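Lovastatin nonaketide synthase, polyketide synthase component (Aspergillus terreus, PDB 7CPX) builds the polyketide dihydromonacolin L from nine malonyl-CoA units, using NADPH and S-adenosyl-L-methionine, for lovastatin biosynthesis. Local coordinates at residues S1418-A1422 against N1608-V1614; L1423-R1427 against G1451-V1456. The protein carries 2 engineered substitutions. All coordinates share one frame; numbering follows the deposited sequence.

Contact 1 of 2, residues S1418-A1422 against N1608-V1614; sequences SFGPA and NLFPTSV
Phe1419 meets Thr1612 across this buried contact in a CH-pi arrangement, a worked case of how a loop can be fixed against the N-terminal part of a helix with no hydrogen bond between them. From the backbone, CB of Phe1419 sets off away from residues 1608-1614, but CG stands anti to the backbone N (chi1 -161°) and the ring lies against the methyl of Thr1612. Beyond CB, every ring atom meets that same methyl: CE2 of Phe1419 lies 3.3 Å from CG2 of Thr1612, and the other ring atoms, out to CZ at the tip, are at similar distances. CG2 thus sits over the middle of one face, 12° off the ring normal, and the two side chains cross at about a right angle. Earlier in the loop, CD2 of Leu1609 rests 3.7 Å from CB of Pro1421; beyond Thr1612, CG2 of Val1614 lies 4.3 Å from CB of Ala1422. CB of Ser1418 and CB of Asn1608 pack at 3.6 Å, and ND2 of Asn1608 is hydrogen-bonded to OD2 of Asp1298. Phe1412 and Tyr1413 meet the Phe1419 ring as well. The loop joins strand 1600-1602 to the antiparallel strand 1614-1618 of the methyltransferase sheet, as in class I methyltransferases, and lies against the N-terminal part of helix 1420-1436, with helix 1298-1309 beside Ser1418 and Asn1608 and helix 1554-1561 against Phe1610 and Pro1611.

Contact 2 of 2, residues L1423-R1427 against G1451-V1456; sequences LHYAR and GATKYV
Tyr1455 is met by three side chains of helix 1420-1436: Leu1423 and His1424 touch its ring, and Arg1427 both the ring and the backbone carbonyl. Leu1423 comes over one face of the ring, its CD2 3.5 Å from the centroid and offset toward the rim, while its other methyl, CD1, turns to CB of Ala1452 at 3.7 Å. His1424 offers a face instead: chi1 of -69° swings its imidazole up beside Tyr1455, whose CE2 stands over the middle of it. The result is an edge-to-face pair with centroids 4.7 Å apart. Arg1427 approaches obliquely, NH2 near CD2 of Tyr1455 and the guanidinium and ring planes 24° apart. Its chain runs extended through chi2 and then bends at chi3, which brings NE to O of Tyr1455 at 2.9 Å in a weak, poorly aligned bond (123° at the hydrogen). The guanidinium, turned about CD-NE, directs NH1 to ND1 of His1424 at 3.2 Å; ND1 lies in the guanidinium plane, NH1 tilted from the imidazole plane. One residue on from Tyr1455, CG1 of Val1456 packs on CB of Ala1426 at 4.1 Å. Tyr1292 also stacks on the His1424 ring. Because ND1 accepts a bond, the imidazole is probably not protonated at that nitrogen. The carbonyl of Tyr1455 lies in the last turn of helix 1451-1457, near the end carrying the dipole's partial negative charge, which may modestly stabilise the arginine.

How the contacts relate
Both contacts use helix 1420-1436, contact 1 at its N-terminal part and contact 2 along the following turns, with centres about 11 Å apart. Contact 1 is wholly buried, and what crosses it is apolar packing and one CH-pi contact. Contact 2 is only partly buried: Leu1423 and Ala1426, buried, pack against Leu1547 of strand 1542-1547, whereas histidine, arginine and tyrosine, partly exposed, add polar and aromatic chemistry. The two join through Val1614 packing on Ala1426 and Leu1609 on Tyr1425. One helix thereby ties a loop late in the methyltransferase fold to the helix that continues from what is probably its glycine-rich, Rossmann-type turn, and contact 2 is nested within the chain loop that contact 1 closes.

Contact 1 of 2, residues S1418-A1422 against N1608-V1614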
loop_
_atom_site.group_PDB
_atom_site.type_symbol
_atom_site.label_atom_id
_atom_site.label_comp_id
_atom_site.label_asym_id
_atom_site.label_seq_id
_atom_site.Cartn_x
_atom_site.Cartn_y
_atom_site.Cartn_z
ATOM N N SER A 1418 28.141 -59.555 36.310
ATOM C CA SER A 1418 27.875 -60.168 37.604
ATOM C C SER A 1418 26.911 -59.325 38.428
ATOM O O SER A 1418 25.991 -59.858 39.056
ATOM C CB SER A 1418 29.187 -60.368 38.374
ATOM O OG SER A 1418 29.839 -59.129 38.593
ATOM N N PHE A 1419 27.111 -58.005 38.431
ATOM C CA PHE A 1419 26.159 -57.101 39.065
ATOM C C PHE A 1419 24.928 -56.902 38.190
ATOM O O PHE A 1419 23.807 -56.788 38.699
ATOM C CB PHE A 1419 26.839 -55.760 39.347
ATOM C CG PHE A 1419 26.141 -54.922 40.381
ATOM C CD1 PHE A 1419 24.884 -54.393 40.140
ATOM C CD2 PHE A 1419 26.756 -54.645 41.591
ATOM C CE1 PHE A 1419 24.248 -53.617 41.090
ATOM C CE2 PHE A 1419 26.126 -53.868 42.545
ATOM C CZ PHE A 1419 24.870 -53.353 42.294
ATOM N N GLY A 1420 25.118 -56.859 36.873
ATOM C CA GLY A 1420 24.064 -56.518 35.946
ATOM C C GLY A 1420 22.906 -57.497 35.912
ATOM O O GLY A 1420 21.736 -57.099 35.944
ATOM N N PRO A 1421 23.198 -58.799 35.832
ATOM C CA PRO A 1421 22.100 -59.777 35.770
ATOM C C PRO A 1421 21.196 -59.731 36.984
ATOM O O PRO A 1421 19.994 -59.996 36.865
ATOM C CB PRO A 1421 22.829 -61.123 35.654
ATOM C CG PRO A 1421 24.198 -60.794 35.187
ATOM C CD PRO A 1421 24.517 -59.448 35.750
ATOM N N ALA A 1422 21.739 -59.399 38.155
ATOM C CA ALA A 1422 20.889 -59.214 39.324
ATOM C C ALA A 1422 19.923 -58.059 39.109
ATOM O O ALA A 1422 18.757 -58.133 39.507
ATOM C CB ALA A 1422 21.746 -58.974 40.564
ATOM N N ASN A 1608 28.603 -65.134 41.115
ATOM C CA ASN A 1608 28.559 -63.833 40.455
ATOM C C ASN A 1608 27.253 -63.091 40.707
ATOM O O ASN A 1608 27.131 -61.935 40.285
ATOM C CB ASN A 1608 28.776 -63.949 38.939
ATOM C CG ASN A 1608 29.984 -64.795 38.589
ATOM O OD1 ASN A 1608 30.558 -65.461 39.449
ATOM N ND2 ASN A 1608 30.377 -64.774 37.322
ATOM N N LEU A 1609 26.278 -63.702 41.376
ATOM C CA LEU A 1609 25.034 -63.035 41.723
ATOM C C LEU A 1609 24.834 -62.935 43.227
ATOM O O LEU A 1609 23.790 -62.441 43.669
ATOM C CB LEU A 1609 23.845 -63.771 41.090
ATOM C CG LEU A 1609 23.947 -63.951 39.573
ATOM C CD1 LEU A 1609 22.871 -64.895 39.068
ATOM C CD2 LEU A 1609 23.858 -62.612 38.857
ATOM N N PHE A 1610 25.801 -63.386 44.020
ATOM C CA PHE A 1610 25.718 -63.329 45.471
ATOM C C PHE A 1610 25.807 -61.894 45.992
ATOM O O PHE A 1610 25.176 -61.583 47.011
ATOM C CB PHE A 1610 26.810 -64.209 46.095
ATOM C CG PHE A 1610 28.198 -63.642 45.981
ATOM C CD1 PHE A 1610 28.684 -62.758 46.934
ATOM C CD2 PHE A 1610 29.025 -64.006 44.930
ATOM C CE1 PHE A 1610 29.961 -62.239 46.831
ATOM C CE2 PHE A 1610 30.302 -63.488 44.823
ATOM C CZ PHE A 1610 30.769 -62.604 45.775
ATOM N N PRO A 1611 26.556 -60.983 45.354
ATOM C CA PRO A 1611 26.604 -59.607 45.875
ATOM C C PRO A 1611 25.338 -58.814 45.609
ATOM O O PRO A 1611 25.159 -57.750 46.214
ATOM C CB PRO A 1611 27.803 -58.983 45.141
ATOM C CG PRO A 1611 28.415 -60.083 44.324
ATOM C CD PRO A 1611 27.339 -61.083 44.110
ATOM N N THR A 1612 24.467 -59.291 44.721
ATOM C CA THR A 1612 23.283 -58.539 44.335
ATOM C C THR A 1612 22.034 -59.397 44.192
ATOM O O THR A 1612 21.024 -58.894 43.688
ATOM C CB THR A 1612 23.535 -57.803 43.010
ATOM O OG1 THR A 1612 24.152 -58.697 42.077
ATOM C CG2 THR A 1612 24.437 -56.605 43.228
ATOM N N SER A 1613 22.061 -60.660 44.612
ATOM C CA SER A 1613 20.899 -61.529 44.476
ATOM C C SER A 1613 19.662 -60.858 45.052
ATOM O O SER A 1613 19.675 -60.364 46.182
ATOM C CB SER A 1613 21.158 -62.862 45.180
ATOM O OG SER A 1613 22.210 -63.574 44.552
ATOM N N VAL A 1614 18.596 -60.844 44.268
ATOM C CA VAL A 1614 17.392 -60.095 44.603
ATOM C C VAL A 1614 16.397 -61.014 45.292
ATOM O O VAL A 1614 16.326 -62.217 45.022
ATOM C CB VAL A 1614 16.777 -59.452 43.344
ATOM C CG1 VAL A 1614 15.737 -58.416 43.738
ATOM C CG2 VAL A 1614 17.864 -58.838 42.480
#

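Contact 2 of 2, residues L1423-R1427 against G1451-V1456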
loop_
_atom_site.group_PDB
_atom_site.type_symbol
_atom_site.label_atom_id
_atom_site.label_comp_id
_atom_site.label_asym_id
_atom_site.label_seq_id
_atom_site.Cartn_x
_atom_site.Cartn_y
_atom_site.Cartn_z
ATOM N N LEU A 1423 20.388 -56.983 38.473
ATOM C CA LEU A 1423 19.499 -55.864 38.179
ATOM C C LEU A 1423 18.466 -56.237 37.122
ATOM O O LEU A 1423 17.322 -55.768 37.179
ATOM C CB LEU A 1423 20.320 -54.654 37.734
ATOM C CG LEU A 1423 19.785 -53.276 38.128
ATOM C CD1 LEU A 1423 19.654 -53.156 39.637
ATOM C CD2 LEU A 1423 20.695 -52.185 37.591
ATOM N N HIS A 1424 18.843 -57.073 36.153
ATOM C CA HIS A 1424 17.861 -57.581 35.199
ATOM C C HIS A 1424 16.787 -58.397 35.907
ATOM O O HIS A 1424 15.590 -58.258 35.617
ATOM C CB HIS A 1424 18.553 -58.430 34.132
ATOM C CG HIS A 1424 19.427 -57.647 33.203
ATOM N ND1 HIS A 1424 18.921 -56.874 32.181
ATOM C CD2 HIS A 1424 20.774 -57.526 33.135
ATOM C CE1 HIS A 1424 19.918 -56.307 31.526
ATOM N NE2 HIS A 1424 21.052 -56.687 32.085
ATOM N N TYR A 1425 17.197 -59.262 36.835
ATOM C CA TYR A 1425 16.229 -60.018 37.621
ATOM C C TYR A 1425 15.365 -59.095 38.465
ATOM O O TYR A 1425 14.178 -59.368 38.668
ATOM C CB TYR A 1425 16.948 -61.029 38.516
ATOM C CG TYR A 1425 17.529 -62.218 37.784
ATOM C CD1 TYR A 1425 16.870 -62.787 36.704
ATOM C CD2 TYR A 1425 18.738 -62.775 38.177
ATOM C CE1 TYR A 1425 17.394 -63.871 36.040
ATOM C CE2 TYR A 1425 19.272 -63.861 37.514
ATOM C CZ TYR A 1425 18.595 -64.405 36.445
ATOM O OH TYR A 1425 19.117 -65.488 35.776
ATOM N N ALA A 1426 15.944 -58.008 38.976
ATOM C CA ALA A 1426 15.153 -57.030 39.712
ATOM C C ALA A 1426 14.096 -56.404 38.816
ATOM O O ALA A 1426 12.949 -56.216 39.235
ATOM C CB ALA A 1426 16.061 -55.952 40.300
ATOM N N ARG A 1427 14.466 -56.065 37.580
ATOM C CA ARG A 1427 13.475 -55.537 36.648
ATOM C C ARG A 1427 12.378 -56.560 36.391
ATOM O O ARG A 1427 11.196 -56.212 36.348
ATOM C CB ARG A 1427 14.120 -55.127 35.325
ATOM C CG ARG A 1427 13.123 -54.462 34.374
ATOM C CD ARG A 1427 13.574 -54.468 32.923
ATOM N NE ARG A 1427 14.936 -53.981 32.741
ATOM C CZ ARG A 1427 15.988 -54.749 32.488
ATOM N NH1 ARG A 1427 15.882 -56.066 32.397
ATOM N NH2 ARG A 1427 17.176 -54.181 32.313
ATOM N N GLY A 1451 20.460 -45.997 38.673
ATOM C CA GLY A 1451 20.714 -47.134 37.804
ATOM C C GLY A 1451 19.716 -48.255 38.021
ATOM O O GLY A 1451 19.149 -48.796 37.069
ATOM N N ALA A 1452 19.482 -48.613 39.285
ATOM C CA ALA A 1452 18.437 -49.583 39.591
ATOM C C ALA A 1452 17.066 -49.031 39.229
ATOM O O ALA A 1452 16.200 -49.770 38.744
ATOM C CB ALA A 1452 18.490 -49.965 41.069
ATOM N N THR A 1453 16.847 -47.738 39.473
ATOM C CA THR A 1453 15.604 -47.109 39.042
ATOM C C THR A 1453 15.445 -47.211 37.533
ATOM O O THR A 1453 14.367 -47.554 37.036
ATOM C CB THR A 1453 15.574 -45.644 39.478
ATOM O OG1 THR A 1453 15.868 -45.548 40.876
ATOM C CG2 THR A 1453 14.204 -45.040 39.212
ATOM N N LYS A 1454 16.512 -46.923 36.785
ATOM C CA LYS A 1454 16.453 -47.065 35.334
ATOM C C LYS A 1454 16.091 -48.490 34.945
ATOM O O LYS A 1454 15.203 -48.713 34.114
ATOM C CB LYS A 1454 17.793 -46.674 34.712
ATOM C CG LYS A 1454 18.018 -45.183 34.573
ATOM C CD LYS A 1454 19.295 -44.907 33.797
ATOM C CE LYS A 1454 19.490 -43.426 33.538
ATOM N NZ LYS A 1454 20.732 -43.159 32.763
ATOM N N TYR A 1455 16.766 -49.470 35.542
ATOM C CA TYR A 1455 16.545 -50.858 35.154
ATOM C C TYR A 1455 15.109 -51.285 35.430
ATOM O O TYR A 1455 14.412 -51.772 34.533
ATOM C CB TYR A 1455 17.523 -51.769 35.893
ATOM C CG TYR A 1455 18.671 -52.256 35.043
ATOM C CD1 TYR A 1455 19.603 -51.370 34.523
ATOM C CD2 TYR A 1455 18.830 -53.607 34.771
ATOM C CE1 TYR A 1455 20.656 -51.815 33.747
ATOM C CE2 TYR A 1455 19.878 -54.062 33.997
ATOM C CZ TYR A 1455 20.789 -53.161 33.489
ATOM O OH TYR A 1455 21.837 -53.610 32.717
ATOM N N VAL A 1456 14.641 -51.094 36.665
ATOM C CA VAL A 1456 13.330 -51.614 37.041
ATOM C C VAL A 1456 12.217 -50.809 36.379
ATOM O O VAL A 1456 11.261 -51.377 35.838
ATOM C CB VAL A 1456 13.179 -51.637 38.573
ATOM C CG1 VAL A 1456 14.297 -52.455 39.201
ATOM C CG2 VAL A 1456 13.154 -50.224 39.139
#